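Local coordinates for holo-[acyl-carrier-protein] synthase (Thermotoga maritima, PDB 5XUM) that belongs to the 4'-phosphopantetheinyl transferase superfamily and assembles from three copies of a chain of mixed helices and mostly antiparallel sheets, at residues A[51-56]-A[83-88]; A[89-94]-A[105-110]; A[111-116]-A[159-164]; A[10-15]-A[41-46]. One frame throughout, in Å; residues are numbered along the deposited sequence.

Interaction 1 (A[51-56]-A[83-88])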
loop_
_atom_site.group_PDB
_atom_site.type_symbol
_atom_site.label_atom_id
_atom_site.label_comp_id
_atom_site.label_asym_id
_atom_site.label_seq_id
_atom_site.Cartn_x
_atom_site.Cartn_y
_atom_site.Cartn_z
ATOM N N ALA A 51 -3.355 -6.624 12.049
ATOM C CA ALA A 51 -3.262 -5.869 10.794
ATOM C C ALA A 51 -4.157 -6.455 9.696
ATOM O O ALA A 51 -4.789 -5.707 8.945
ATOM C CB ALA A 51 -1.819 -5.786 10.320
ATOM N N PHE A 52 -4.215 -7.783 9.610
ATOM C CA PHE A 52 -5.072 -8.456 8.625
ATOM C C PHE A 52 -6.550 -8.112 8.824
ATOM O O PHE A 52 -7.232 -7.722 7.877
ATOM C CB PHE A 52 -4.860 -9.978 8.634
ATOM C CG PHE A 52 -5.810 -10.729 7.734
ATOM C CD1 PHE A 52 -5.647 -10.708 6.350
ATOM C CD2 PHE A 52 -6.877 -11.449 8.270
ATOM C CE1 PHE A 52 -6.528 -11.395 5.519
ATOM C CE2 PHE A 52 -7.759 -12.136 7.444
ATOM C CZ PHE A 52 -7.583 -12.111 6.067
ATOM N N PHE A 53 -7.039 -8.248 10.054
ATOM C CA PHE A 53 -8.441 -7.948 10.339
ATOM C C PHE A 53 -8.792 -6.468 10.192
ATOM O O PHE A 53 -9.927 -6.137 9.851
ATOM C CB PHE A 53 -8.867 -8.506 11.701
ATOM C CG PHE A 53 -8.980 -10.004 11.723
ATOM C CD1 PHE A 53 -9.983 -10.652 11.007
ATOM C CD2 PHE A 53 -8.081 -10.772 12.449
ATOM C CE1 PHE A 53 -10.086 -12.035 11.019
ATOM C CE2 PHE A 53 -8.178 -12.156 12.463
ATOM C CZ PHE A 53 -9.182 -12.785 11.751
ATOM N N LYS A 54 -7.818 -5.590 10.434
ATOM C CA LYS A 54 -7.972 -4.158 10.155
ATOM C C LYS A 54 -8.141 -3.899 8.656
ATOM O O LYS A 54 -8.941 -3.052 8.254
ATOM C CB LYS A 54 -6.777 -3.353 10.684
ATOM C CG LYS A 54 -6.765 -3.129 12.191
ATOM C CD LYS A 54 -5.782 -2.024 12.546
ATOM C CE LYS A 54 -5.731 -1.755 14.041
ATOM N NZ LYS A 54 -4.789 -2.676 14.727
ATOM N N ALA A 55 -7.379 -4.631 7.843
ATOM C CA ALA A 55 -7.452 -4.533 6.381
ATOM C C ALA A 55 -8.805 -4.985 5.808
ATOM O O ALA A 55 -9.244 -4.475 4.776
ATOM C CB ALA A 55 -6.307 -5.308 5.740
ATOM N N LEU A 56 -9.452 -5.937 6.480
ATOM C CA LEU A 56 -10.784 -6.412 6.086
ATOM C C LEU A 56 -11.873 -5.356 6.286
ATOM O O LEU A 56 -12.804 -5.258 5.484
ATOM C CB LEU A 56 -11.158 -7.695 6.839
ATOM C CG LEU A 56 -10.419 -8.995 6.506
ATOM C CD1 LEU A 56 -10.941 -10.130 7.380
ATOM C CD2 LEU A 56 -10.540 -9.357 5.030
ATOM N N LYS A 83 -10.522 -19.872 6.088
ATOM C CA LYS A 83 -11.899 -19.415 5.964
ATOM C C LYS A 83 -11.972 -18.415 4.810
ATOM O O LYS A 83 -10.941 -17.908 4.363
ATOM C CB LYS A 83 -12.340 -18.758 7.278
ATOM C CG LYS A 83 -13.840 -18.766 7.526
ATOM C CD LYS A 83 -14.193 -18.289 8.926
ATOM C CE LYS A 83 -14.174 -19.425 9.940
ATOM N NZ LYS A 83 -14.688 -18.985 11.268
ATOM N N ASP A 84 -13.178 -18.150 4.315
ATOM C CA ASP A 84 -13.387 -17.098 3.324
ATOM C C ASP A 84 -13.567 -15.747 4.011
ATOM O O ASP A 84 -14.496 -15.562 4.802
ATOM C CB ASP A 84 -14.591 -17.415 2.429
ATOM C CG ASP A 84 -14.271 -18.442 1.353
ATOM O OD1 ASP A 84 -13.085 -18.583 0.984
ATOM O OD2 ASP A 84 -15.212 -19.103 0.863
ATOM N N PHE A 85 -12.665 -14.815 3.712
ATOM C CA PHE A 85 -12.708 -13.470 4.284
ATOM C C PHE A 85 -13.085 -12.410 3.246
ATOM O O PHE A 85 -13.481 -11.301 3.601
ATOM C CB PHE A 85 -11.365 -13.111 4.933
ATOM C CG PHE A 85 -10.973 -14.015 6.071
ATOM C CD1 PHE A 85 -11.546 -13.864 7.329
ATOM C CD2 PHE A 85 -10.021 -15.013 5.886
ATOM C CE1 PHE A 85 -11.182 -14.694 8.378
ATOM C CE2 PHE A 85 -9.653 -15.847 6.932
ATOM C CZ PHE A 85 -10.238 -15.689 8.179
ATOM N N GLY A 86 -12.954 -12.762 1.969
ATOM C CA GLY A 86 -13.259 -11.852 0.862
ATOM C C GLY A 86 -12.779 -12.411 -0.462
ATOM O O GLY A 86 -12.362 -13.571 -0.536
ATOM N N PHE A 87 -12.830 -11.595 -1.512
ATOM C CA PHE A 87 -12.389 -12.040 -2.837
ATOM C C PHE A 87 -11.038 -11.464 -3.275
ATOM O O PHE A 87 -10.662 -11.567 -4.446
ATOM C CB PHE A 87 -13.479 -11.827 -3.905
ATOM C CG PHE A 87 -13.784 -10.383 -4.201
ATOM C CD1 PHE A 87 -13.263 -9.769 -5.337
ATOM C CD2 PHE A 87 -14.611 -9.643 -3.360
ATOM C CE1 PHE A 87 -13.547 -8.441 -5.619
ATOM C CE2 PHE A 87 -14.899 -8.314 -3.637
ATOM C CZ PHE A 87 -14.367 -7.712 -4.768
ATOM N N PHE A 88 -10.308 -10.863 -2.335
ATOM C CA PHE A 88 -8.932 -10.454 -2.604
ATOM C C PHE A 88 -8.124 -11.703 -2.947
ATOM O O PHE A 88 -8.326 -12.759 -2.345
ATOM C CB PHE A 88 -8.320 -9.706 -1.404
ATOM C CG PHE A 88 -8.298 -10.504 -0.125
ATOM C CD1 PHE A 88 -9.368 -10.451 0.764
ATOM C CD2 PHE A 88 -7.205 -11.306 0.194
ATOM C CE1 PHE A 88 -9.354 -11.191 1.938
ATOM C CE2 PHE A 88 -7.186 -12.051 1.366
ATOM C CZ PHE A 88 -8.261 -11.991 2.241
#
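Phe52 drives the rim of its ring into the face of Phe85, a T-shaped pair with centroids 5.2 Å apart and planes at 85°. Its CE2 sits over the middle of the Phe85 ring, while Phe52 CE1, on the other side of CZ, lies 3.8 Å from Phe88 CZ, so one aromatic edge serves two phenylalanines of the 83-88 loop. Phe53 adds a second, offset edge-to-face approach to Phe85, with planes at 79° and Phe53 CE1 3.9 Å from Phe85 CE1. Phe52, Phe53 and Phe85 thus form an aromatic cluster where the last turn of helix 38-56 meets the loop between strands 76-81 and 90-97. One turn on from Phe52, Leu56 splits its branches: CD1 packs 3.8 Å from Phe85 CD1, and CD2 lies 3.8 Å from Phe88 CE1. Phe52 reaches the loop because its CG stands anti to the backbone N (chi1 175°), whereas Phe53 and Leu56 turn theirs beside the backbone N. Farther out, Val68 of strand 68-73 touches Phe52, Phe53 and Phe85, and His63 meets Phe85 edge-to-face. Asp84, in the same loop, bonds Phe146 N through OD1 and Thr147 OG1 through OD2.

Interaction 2 (A[89-94]-A[105-110])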
loop_
_atom_site.group_PDB
_atom_site.type_symbol
_atom_site.label_atom_id
_atom_site.label_comp_id
_atom_site.label_asym_id
_atom_site.label_seq_id
_atom_site.Cartn_x
_atom_site.Cartn_y
_atom_site.Cartn_z
ATOM N N ASN A 89 -7.241 -11.604 -3.933
ATOM C CA ASN A 89 -6.388 -12.742 -4.272
ATOM C C ASN A 89 -4.914 -12.510 -3.954
ATOM O O ASN A 89 -4.090 -13.413 -4.097
ATOM C CB ASN A 89 -6.605 -13.223 -5.718
ATOM C CG ASN A 89 -6.400 -12.131 -6.753
ATOM O OD1 ASN A 89 -6.307 -10.944 -6.433
ATOM N ND2 ASN A 89 -6.334 -12.538 -8.017
ATOM N N TYR A 90 -4.596 -11.301 -3.500
ATOM C CA TYR A 90 -3.243 -10.982 -3.071
ATOM C C TYR A 90 -3.226 -10.350 -1.688
ATOM O O TYR A 90 -4.004 -9.439 -1.395
ATOM C CB TYR A 90 -2.528 -10.094 -4.099
ATOM C CG TYR A 90 -1.938 -10.882 -5.243
ATOM C CD1 TYR A 90 -0.591 -11.237 -5.248
ATOM C CD2 TYR A 90 -2.733 -11.296 -6.311
ATOM C CE1 TYR A 90 -0.048 -11.972 -6.287
ATOM C CE2 TYR A 90 -2.200 -12.031 -7.356
ATOM C CZ TYR A 90 -0.863 -12.368 -7.338
ATOM O OH TYR A 90 -0.336 -13.099 -8.376
ATOM N N ALA A 91 -2.351 -10.872 -0.837
ATOM C CA ALA A 91 -2.076 -10.274 0.458
ATOM C C ALA A 91 -0.593 -9.955 0.509
ATOM O O ALA A 91 0.249 -10.853 0.534
ATOM C CB ALA A 91 -2.466 -11.217 1.586
ATOM N N HIS A 92 -0.283 -8.666 0.482
ATOM C CA HIS A 92 1.087 -8.205 0.580
ATOM C C HIS A 92 1.341 -7.847 2.011
ATOM O O HIS A 92 0.714 -6.934 2.562
ATOM C CB HIS A 92 1.309 -7.022 -0.354
ATOM C CG HIS A 92 0.988 -7.326 -1.799
ATOM N ND1 HIS A 92 1.820 -8.026 -2.595
ATOM C CD2 HIS A 92 -0.127 -7.007 -2.576
ATOM C CE1 HIS A 92 1.273 -8.144 -3.820
ATOM N NE2 HIS A 92 0.082 -7.521 -3.807
ATOM N N VAL A 93 2.244 -8.594 2.639
ATOM C CA VAL A 93 2.465 -8.471 4.075
ATOM C C VAL A 93 3.934 -8.203 4.408
ATOM O O VAL A 93 4.839 -8.611 3.676
ATOM C CB VAL A 93 1.919 -9.694 4.873
ATOM C CG1 VAL A 93 0.465 -9.981 4.510
ATOM C CG2 VAL A 93 2.771 -10.933 4.649
ATOM N N SER A 94 4.154 -7.486 5.504
ATOM C CA SER A 94 5.500 -7.245 6.010
ATOM C C SER A 94 5.471 -7.117 7.525
ATOM O O SER A 94 4.479 -6.660 8.101
ATOM C CB SER A 94 6.109 -5.990 5.380
ATOM O OG SER A 94 7.497 -5.899 5.681
ATOM N N VAL A 105 -0.290 -5.084 6.398
ATOM C CA VAL A 105 -1.038 -5.955 5.488
ATOM C C VAL A 105 -1.744 -5.087 4.444
ATOM O O VAL A 105 -2.474 -4.155 4.790
ATOM C CB VAL A 105 -2.059 -6.856 6.231
ATOM C CG1 VAL A 105 -2.933 -7.636 5.246
ATOM C CG2 VAL A 105 -1.350 -7.825 7.167
ATOM N N VAL A 106 -1.488 -5.380 3.171
ATOM C CA VAL A 106 -2.185 -4.720 2.068
ATOM C C VAL A 106 -2.898 -5.784 1.236
ATOM O O VAL A 106 -2.261 -6.682 0.677
ATOM C CB VAL A 106 -1.234 -3.880 1.181
ATOM C CG1 VAL A 106 -1.987 -3.295 -0.013
ATOM C CG2 VAL A 106 -0.577 -2.757 1.989
ATOM N N LEU A 107 -4.223 -5.688 1.179
ATOM C CA LEU A 107 -5.028 -6.643 0.425
ATOM C C LEU A 107 -5.352 -6.089 -0.960
ATOM O O LEU A 107 -5.762 -4.934 -1.101
ATOM C CB LEU A 107 -6.302 -7.019 1.193
ATOM C CG LEU A 107 -6.118 -7.597 2.607
ATOM C CD1 LEU A 107 -7.464 -7.871 3.255
ATOM C CD2 LEU A 107 -5.265 -8.859 2.608
ATOM N N GLU A 108 -5.150 -6.921 -1.976
ATOM C CA GLU A 108 -5.280 -6.505 -3.370
ATOM C C GLU A 108 -6.128 -7.506 -4.153
ATOM O O GLU A 108 -6.029 -8.717 -3.944
ATOM C CB GLU A 108 -3.887 -6.379 -4.007
ATOM C CG GLU A 108 -3.871 -5.957 -5.475
ATOM C CD GLU A 108 -2.486 -6.016 -6.103
ATOM O OE1 GLU A 108 -1.714 -6.958 -5.807
ATOM O OE2 GLU A 108 -2.171 -5.122 -6.916
ATOM N N LYS A 109 -6.970 -6.984 -5.040
ATOM C CA LYS A 109 -7.660 -7.812 -6.022
ATOM C C LYS A 109 -7.068 -7.531 -7.399
ATOM O O LYS A 109 -7.235 -6.439 -7.951
ATOM C CB LYS A 109 -9.178 -7.571 -5.994
ATOM C CG LYS A 109 -9.966 -8.170 -7.164
ATOM C CD LYS A 109 -9.819 -9.681 -7.260
ATOM C CE LYS A 109 -10.533 -10.229 -8.487
ATOM N NZ LYS A 109 -10.036 -11.586 -8.838
ATOM N N ARG A 110 -6.352 -8.515 -7.932
ATOM C CA ARG A 110 -5.828 -8.434 -9.288
ATOM C C ARG A 110 -6.762 -9.164 -10.235
ATOM O O ARG A 110 -7.338 -10.195 -9.877
ATOM C CB ARG A 110 -4.446 -9.073 -9.386
ATOM C CG ARG A 110 -3.319 -8.298 -8.729
ATOM C CD ARG A 110 -1.992 -8.890 -9.168
ATOM N NE ARG A 110 -0.886 -8.529 -8.286
ATOM C CZ ARG A 110 0.320 -9.085 -8.340
ATOM N NH1 ARG A 110 0.577 -10.039 -9.228
ATOM N NH2 ARG A 110 1.271 -8.696 -7.501
#
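The beta hairpin of strands 90-97 and 100-108 pairs Tyr90 with Glu108 and His92 with Val106 as antiparallel hydrogen-bonded pairs, the axes of 90-94 and 105-108 approaching to 4.7 Å. On the face carrying those four side chains, His92 NE2 donates to Glu108 OE1 at 2.7 Å, nearly straight at 167° and within the plane of the imidazole. Arg110 NE reaches the same oxygen at 3.0 Å as a salt bridge; the two donors come from opposite faces of the carboxylate plane, which should fix the rotation of that group. The Arg110 guanidinium lies flat on Tyr90, planes 14° apart and CZ 3.7 Å from the ring centroid, a cation-pi stack extended by Arg110 CD over the same ring. Arg110 NH2 also bonds Ile2 O of the third subunit, and Glu108 OE2 receives Ile2 N of that subunit. On the other face, Ala91 CB meets Leu107 CD2 at 3.8 Å. At the hairpin's open end, Arg110 N binds Asn89 OD1 at 2.9 Å on a lone pair, and Asn89 ND2 returns a bond to Arg110 O. Asn89 N and Tyr90 N both donate to Glu108 O, the former weakly, so two residues face Glu108: a classic beta bulge.

Interaction 3 (A[111-116]-A[159-164])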
loop_
_atom_site.group_PDB
_atom_site.type_symbol
_atom_site.label_atom_id
_atom_site.label_comp_id
_atom_site.label_asym_id
_atom_site.label_seq_id
_atom_site.Cartn_x
_atom_site.Cartn_y
_atom_site.Cartn_z
ATOM N N LYS A 111 -6.906 -8.621 -11.440
ATOM C CA LYS A 111 -7.584 -9.312 -12.531
ATOM C C LYS A 111 -6.823 -10.606 -12.809
ATOM O O LYS A 111 -5.603 -10.585 -12.987
ATOM C CB LYS A 111 -7.624 -8.417 -13.778
ATOM C CG LYS A 111 -8.187 -9.068 -15.036
ATOM C CD LYS A 111 -7.991 -8.164 -16.247
ATOM C CE LYS A 111 -8.275 -8.884 -17.558
ATOM N NZ LYS A 111 -9.729 -9.122 -17.784
ATOM N N GLY A 112 -7.541 -11.726 -12.809
ATOM C CA GLY A 112 -6.945 -13.033 -13.075
ATOM C C GLY A 112 -6.081 -13.540 -11.938
ATOM O O GLY A 112 -6.420 -13.359 -10.763
ATOM N N ASP A 113 -4.961 -14.174 -12.299
ATOM C CA ASP A 113 -3.998 -14.741 -11.339
ATOM C C ASP A 113 -4.592 -15.830 -10.443
ATOM O O ASP A 113 -4.131 -16.053 -9.320
ATOM C CB ASP A 113 -3.316 -13.642 -10.503
ATOM C CG ASP A 113 -1.953 -13.250 -11.047
ATOM O OD1 ASP A 113 -1.146 -14.153 -11.356
ATOM O OD2 ASP A 113 -1.678 -12.035 -11.145
ATOM N N ILE A 114 -5.616 -16.501 -10.959
ATOM C CA ILE A 114 -6.212 -17.658 -10.309
ATOM C C ILE A 114 -6.052 -18.836 -11.270
ATOM O O ILE A 114 -6.588 -18.815 -12.378
ATOM C CB ILE A 114 -7.694 -17.402 -9.955
ATOM C CG1 ILE A 114 -7.800 -16.295 -8.896
ATOM C CG2 ILE A 114 -8.367 -18.674 -9.458
ATOM C CD1 ILE A 114 -9.059 -15.465 -8.992
ATOM N N ILE A 115 -5.288 -19.841 -10.848
ATOM C CA ILE A 115 -4.947 -20.973 -11.711
ATOM C C ILE A 115 -5.777 -22.200 -11.347
ATOM O O ILE A 115 -5.812 -22.616 -10.187
ATOM C CB ILE A 115 -3.432 -21.310 -11.665
ATOM C CG1 ILE A 115 -2.564 -20.040 -11.767
ATOM C CG2 ILE A 115 -3.064 -22.337 -12.737
ATOM C CD1 ILE A 115 -2.718 -19.237 -13.047
ATOM N N VAL A 116 -6.446 -22.762 -12.354
ATOM C CA VAL A 116 -7.340 -23.908 -12.185
ATOM C C VAL A 116 -7.049 -24.972 -13.246
ATOM O O VAL A 116 -6.905 -24.657 -14.429
ATOM C CB VAL A 116 -8.827 -23.480 -12.278
ATOM C CG1 VAL A 116 -9.748 -24.692 -12.239
ATOM C CG2 VAL A 116 -9.191 -22.511 -11.161
ATOM N N LEU A 159 -8.300 -26.408 -7.954
ATOM C CA LEU A 159 -7.693 -25.090 -7.756
ATOM C C LEU A 159 -6.193 -25.255 -7.524
ATOM O O LEU A 159 -5.775 -25.874 -6.545
ATOM C CB LEU A 159 -8.353 -24.350 -6.585
ATOM C CG LEU A 159 -7.733 -23.034 -6.089
ATOM C CD1 LEU A 159 -7.725 -21.954 -7.163
ATOM C CD2 LEU A 159 -8.468 -22.546 -4.852
ATOM N N VAL A 160 -5.394 -24.706 -8.435
ATOM C CA VAL A 160 -3.937 -24.830 -8.372
ATOM C C VAL A 160 -3.330 -23.693 -7.550
ATOM O O VAL A 160 -2.594 -23.938 -6.592
ATOM C CB VAL A 160 -3.301 -24.878 -9.782
ATOM C CG1 VAL A 160 -1.791 -25.058 -9.688
ATOM C CG2 VAL A 160 -3.912 -26.003 -10.611
ATOM N N ARG A 161 -3.648 -22.455 -7.924
ATOM C CA ARG A 161 -3.144 -21.279 -7.221
ATOM C C ARG A 161 -4.198 -20.180 -7.178
ATOM O O ARG A 161 -4.874 -19.918 -8.172
ATOM C CB ARG A 161 -1.858 -20.766 -7.885
ATOM C CG ARG A 161 -1.117 -19.700 -7.090
ATOM C CD ARG A 161 0.205 -19.296 -7.733
ATOM N NE ARG A 161 0.066 -18.895 -9.136
ATOM C CZ ARG A 161 -0.292 -17.681 -9.553
ATOM N NH1 ARG A 161 -0.565 -16.714 -8.684
ATOM N NH2 ARG A 161 -0.385 -17.433 -10.852
ATOM N N TYR A 162 -4.336 -19.552 -6.016
ATOM C CA TYR A 162 -5.219 -18.407 -5.839
ATOM C C TYR A 162 -4.368 -17.186 -5.484
ATOM O O TYR A 162 -4.145 -16.899 -4.306
ATOM C CB TYR A 162 -6.232 -18.702 -4.732
ATOM C CG TYR A 162 -7.447 -17.805 -4.723
ATOM C CD1 TYR A 162 -8.617 -18.183 -5.383
ATOM C CD2 TYR A 162 -7.441 -16.589 -4.038
ATOM C CE1 TYR A 162 -9.739 -17.370 -5.372
ATOM C CE2 TYR A 162 -8.559 -15.770 -4.021
ATOM C CZ TYR A 162 -9.704 -16.167 -4.691
ATOM O OH TYR A 162 -10.817 -15.362 -4.680
ATOM N N GLY A 163 -3.886 -16.482 -6.507
ATOM C CA GLY A 163 -2.987 -15.341 -6.312
ATOM C C GLY A 163 -1.735 -15.742 -5.549
ATOM O O GLY A 163 -1.042 -16.671 -5.952
ATOM N N ASN A 164 -1.452 -15.049 -4.445
ATOM C CA ASN A 164 -0.346 -15.433 -3.553
ATOM C C ASN A 164 -0.832 -15.928 -2.180
ATOM O O ASN A 164 -0.050 -16.041 -1.232
ATOM C CB ASN A 164 0.683 -14.296 -3.413
ATOM C CG ASN A 164 0.216 -13.181 -2.483
ATOM O OD1 ASN A 164 -0.960 -13.095 -2.128
ATOM N ND2 ASN A 164 1.147 -12.321 -2.083
#
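Ile115 O is gripped by two amides in succession, Val160 N at 2.8 Å and Arg161 N at 3.1 Å, both approaching from the same face of the carbonyl plane. Ile115 N answers with a 2.7 Å bond to Arg161 O. Two residues facing one makes a classic beta bulge, and the register shifts by one, leaving Ile114 opposite Tyr162 and Val116 opposite Leu159. The bulge lies between strands 114-117 and 158-162, neighbours in a four-stranded antiparallel sheet of which 158-162 is an outermost strand within the chain. Where the pairing runs out into loop, Gly163 N continues it by bonding Asp113 O. The Arg161 chain bends at chi3 (53°) and lays its guanidinium beside Ile115, NH2 3.5 Å from Ile115 CG1. Two oxygens then meet that guanidinium at its edge: Gly163 O takes NH1 at 2.8 Å, whereas Asp113 OD1 makes a long, weak salt bridge to NH2 at 3.4 Å, with the carboxylate turned 70° from the guanidinium plane. On the opposite face of the sheet from Ile115 and Arg161, Ile114 CG1 sits over one face of the Tyr162 ring, 4.1 Å from CD1, and Leu159 CD1 nears Ile114 CG2. Helix 145-154 covers this side through Leu148 on Ile114 and Leu152 on Val116 and Leu159, while Tyr162 OH bonds Leu143 O.

Interaction 4 (A[10-15]-A[41-46])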
loop_
_atom_site.group_PDB
_atom_site.type_symbol
_atom_site.label_atom_id
_atom_site.label_comp_id
_atom_site.label_asym_id
_atom_site.label_seq_id
_atom_site.Cartn_x
_atom_site.Cartn_y
_atom_site.Cartn_z
ATOM N N LEU A 10 2.820 -3.110 18.453
ATOM C CA LEU A 10 2.764 -3.626 19.820
ATOM C C LEU A 10 4.144 -3.784 20.444
ATOM O O LEU A 10 5.114 -4.134 19.761
ATOM C CB LEU A 10 1.960 -4.936 19.903
ATOM C CG LEU A 10 2.244 -6.113 18.968
ATOM C CD1 LEU A 10 3.450 -6.903 19.443
ATOM C CD2 LEU A 10 1.029 -7.026 18.891
ATOM N N GLU A 11 4.221 -3.511 21.745
ATOM C CA GLU A 11 5.453 -3.692 22.503
ATOM C C GLU A 11 5.649 -5.182 22.762
ATOM O O GLU A 11 4.810 -5.822 23.404
ATOM C CB GLU A 11 5.397 -2.903 23.817
ATOM C CG GLU A 11 6.756 -2.675 24.474
ATOM C CD GLU A 11 6.743 -1.571 25.521
ATOM O OE1 GLU A 11 5.651 -1.198 26.007
ATOM O OE2 GLU A 11 7.836 -1.070 25.866
ATOM N N VAL A 12 6.749 -5.725 22.242
ATOM C CA VAL A 12 7.049 -7.158 22.325
ATOM C C VAL A 12 7.054 -7.665 23.770
ATOM O O VAL A 12 6.429 -8.686 24.071
ATOM C CB VAL A 12 8.392 -7.502 21.630
ATOM C CG1 VAL A 12 8.824 -8.934 21.934
ATOM C CG2 VAL A 12 8.289 -7.287 20.126
ATOM N N GLU A 13 7.740 -6.933 24.650
ATOM C CA GLU A 13 7.921 -7.329 26.053
ATOM C C GLU A 13 6.608 -7.541 26.813
ATOM O O GLU A 13 6.546 -8.367 27.725
ATOM C CB GLU A 13 8.794 -6.309 26.792
ATOM C CG GLU A 13 9.467 -6.852 28.047
ATOM C CD GLU A 13 10.126 -5.768 28.882
ATOM O OE1 GLU A 13 11.337 -5.892 29.163
ATOM O OE2 GLU A 13 9.436 -4.793 29.254
ATOM N N ARG A 14 5.567 -6.801 26.437
ATOM C CA ARG A 14 4.275 -6.901 27.120
ATOM C C ARG A 14 3.319 -7.940 26.513
ATOM O O ARG A 14 2.171 -8.064 26.949
ATOM C CB ARG A 14 3.612 -5.521 27.246
ATOM C CG ARG A 14 4.250 -4.647 28.320
ATOM C CD ARG A 14 3.384 -3.452 28.690
ATOM N NE ARG A 14 3.533 -2.339 27.753
ATOM C CZ ARG A 14 2.664 -2.034 26.793
ATOM N NH1 ARG A 14 2.899 -0.998 25.998
ATOM N NH2 ARG A 14 1.562 -2.754 26.623
ATOM N N VAL A 15 3.805 -8.691 25.524
ATOM C CA VAL A 15 3.055 -9.809 24.944
ATOM C C VAL A 15 3.460 -11.115 25.639
ATOM O O VAL A 15 4.628 -11.508 25.586
ATOM C CB VAL A 15 3.280 -9.934 23.416
ATOM C CG1 VAL A 15 2.526 -11.135 22.853
ATOM C CG2 VAL A 15 2.856 -8.661 22.698
ATOM N N PHE A 41 8.283 -13.971 18.080
ATOM C CA PHE A 41 7.462 -14.689 17.110
ATOM C C PHE A 41 5.977 -14.498 17.396
ATOM O O PHE A 41 5.199 -14.207 16.486
ATOM C CB PHE A 41 7.815 -16.180 17.078
ATOM C CG PHE A 41 7.064 -16.956 16.031
ATOM C CD1 PHE A 41 7.497 -16.967 14.708
ATOM C CD2 PHE A 41 5.913 -17.667 16.362
ATOM C CE1 PHE A 41 6.804 -17.679 13.739
ATOM C CE2 PHE A 41 5.213 -18.379 15.396
ATOM C CZ PHE A 41 5.660 -18.385 14.083
ATOM N N ILE A 42 5.603 -14.658 18.664
ATOM C CA ILE A 42 4.219 -14.514 19.105
ATOM C C ILE A 42 3.729 -13.087 18.909
ATOM O O ILE A 42 2.630 -12.868 18.397
ATOM C CB ILE A 42 4.046 -14.933 20.587
ATOM C CG1 ILE A 42 4.428 -16.405 20.787
ATOM C CG2 ILE A 42 2.624 -14.665 21.074
ATOM C CD1 ILE A 42 3.765 -17.370 19.822
ATOM N N ALA A 43 4.555 -12.126 19.316
ATOM C CA ALA A 43 4.251 -10.711 19.150
ATOM C C ALA A 43 4.035 -10.367 17.672
ATOM O O ALA A 43 3.077 -9.676 17.325
ATOM C CB ALA A 43 5.363 -9.861 19.751
ATOM N N GLY A 44 4.917 -10.878 16.815
ATOM C CA GLY A 44 4.834 -10.656 15.374
ATOM C C GLY A 44 3.579 -11.235 14.738
ATOM O O GLY A 44 2.948 -10.585 13.902
ATOM N N ARG A 45 3.218 -12.453 15.135
ATOM C CA ARG A 45 2.019 -13.115 14.615
ATOM C C ARG A 45 0.734 -12.453 15.099
ATOM O O ARG A 45 -0.242 -12.380 14.352
ATOM C CB ARG A 45 2.017 -14.615 14.942
ATOM C CG ARG A 45 2.447 -15.506 13.783
ATOM C CD ARG A 45 3.818 -15.126 13.249
ATOM N NE ARG A 45 4.143 -15.804 11.999
ATOM C CZ ARG A 45 5.207 -15.526 11.251
ATOM N NH1 ARG A 45 6.058 -14.574 11.619
ATOM N NH2 ARG A 45 5.421 -16.199 10.129
ATOM N N PHE A 46 0.740 -11.971 16.340
ATOM C CA PHE A 46 -0.387 -11.208 16.871
ATOM C C PHE A 46 -0.580 -9.922 16.070
ATOM O O PHE A 46 -1.705 -9.586 15.689
ATOM C CB PHE A 46 -0.186 -10.881 18.354
ATOM C CG PHE A 46 -1.462 -10.548 19.079
ATOM C CD1 PHE A 46 -1.974 -9.254 19.066
ATOM C CD2 PHE A 46 -2.158 -11.532 19.769
ATOM C CE1 PHE A 46 -3.154 -8.948 19.728
ATOM C CE2 PHE A 46 -3.338 -11.234 20.436
ATOM C CZ PHE A 46 -3.836 -9.941 20.414
#
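Ala43, Leu10 and Val15 carry most of this apolar junction, in which the end of strand 2-11 and the turn after it pack on helix 38-56, a helix-on-sheet arrangement within the 4'-phosphopantetheinyl transferase superfamily fold. The methyl of Ala43 points at the 10-15 segment and is met by three residues. Leu10 CD1 comes closest, 3.5 Å from Ala43 CB; Val12 CG2 stands 3.9 Å from that methyl, and Val15 CG2 lies 4.1 Å from it. With only a methyl at Ala43, the backbones draw together, Val12 CA and Ala43 CA being 5.5 Å apart. Val15 uses its second branch for the neighbouring residue: CG1, anti to the backbone N (chi1 178°), reaches Ile42 CG2 at 4.0 Å. The turn that brings Val12 and Val15 to the same helix is closed by Val15 N bonding Val12 O. Beyond the contact, Ala101 of strand 100-108 touches Leu10 and Val12, and Arg39 NE binds Val15 O. Glu11 N bonds Asp98 OD1 of the second subunit, so this strand end also borders a subunit interface. Leu10 spreads its other methyl along the helix to the next turn, where CD2 lies 3.7 Å from Phe46 CD1, the two side chains crossing at about a right angle.

Overall arrangement
Helix 38-56 serves two contacts whose centres are about 21 Å apart: interaction 4, buried but centred about 20 Å from the centre of the chain and built mainly from aliphatic groups, with one phenylalanine, and interaction 1, also buried, about 8 Å from that centre and built mainly from aromatic rings. Neither has a hydrogen bond across it. Interactions 2 and 3 instead pair antiparallel strands, each with a classic beta bulge. Interaction 2 is buried, and its polar groups extend to the third subunit; interaction 3 is partly buried, in a separate sheet, and meets no other chain. Asn164 joins these two sheets by probable hydrogen bonds to Asn89 and Ala91. Leu107 of interaction 2 packs on Ala55, linking the hairpin with interaction 1.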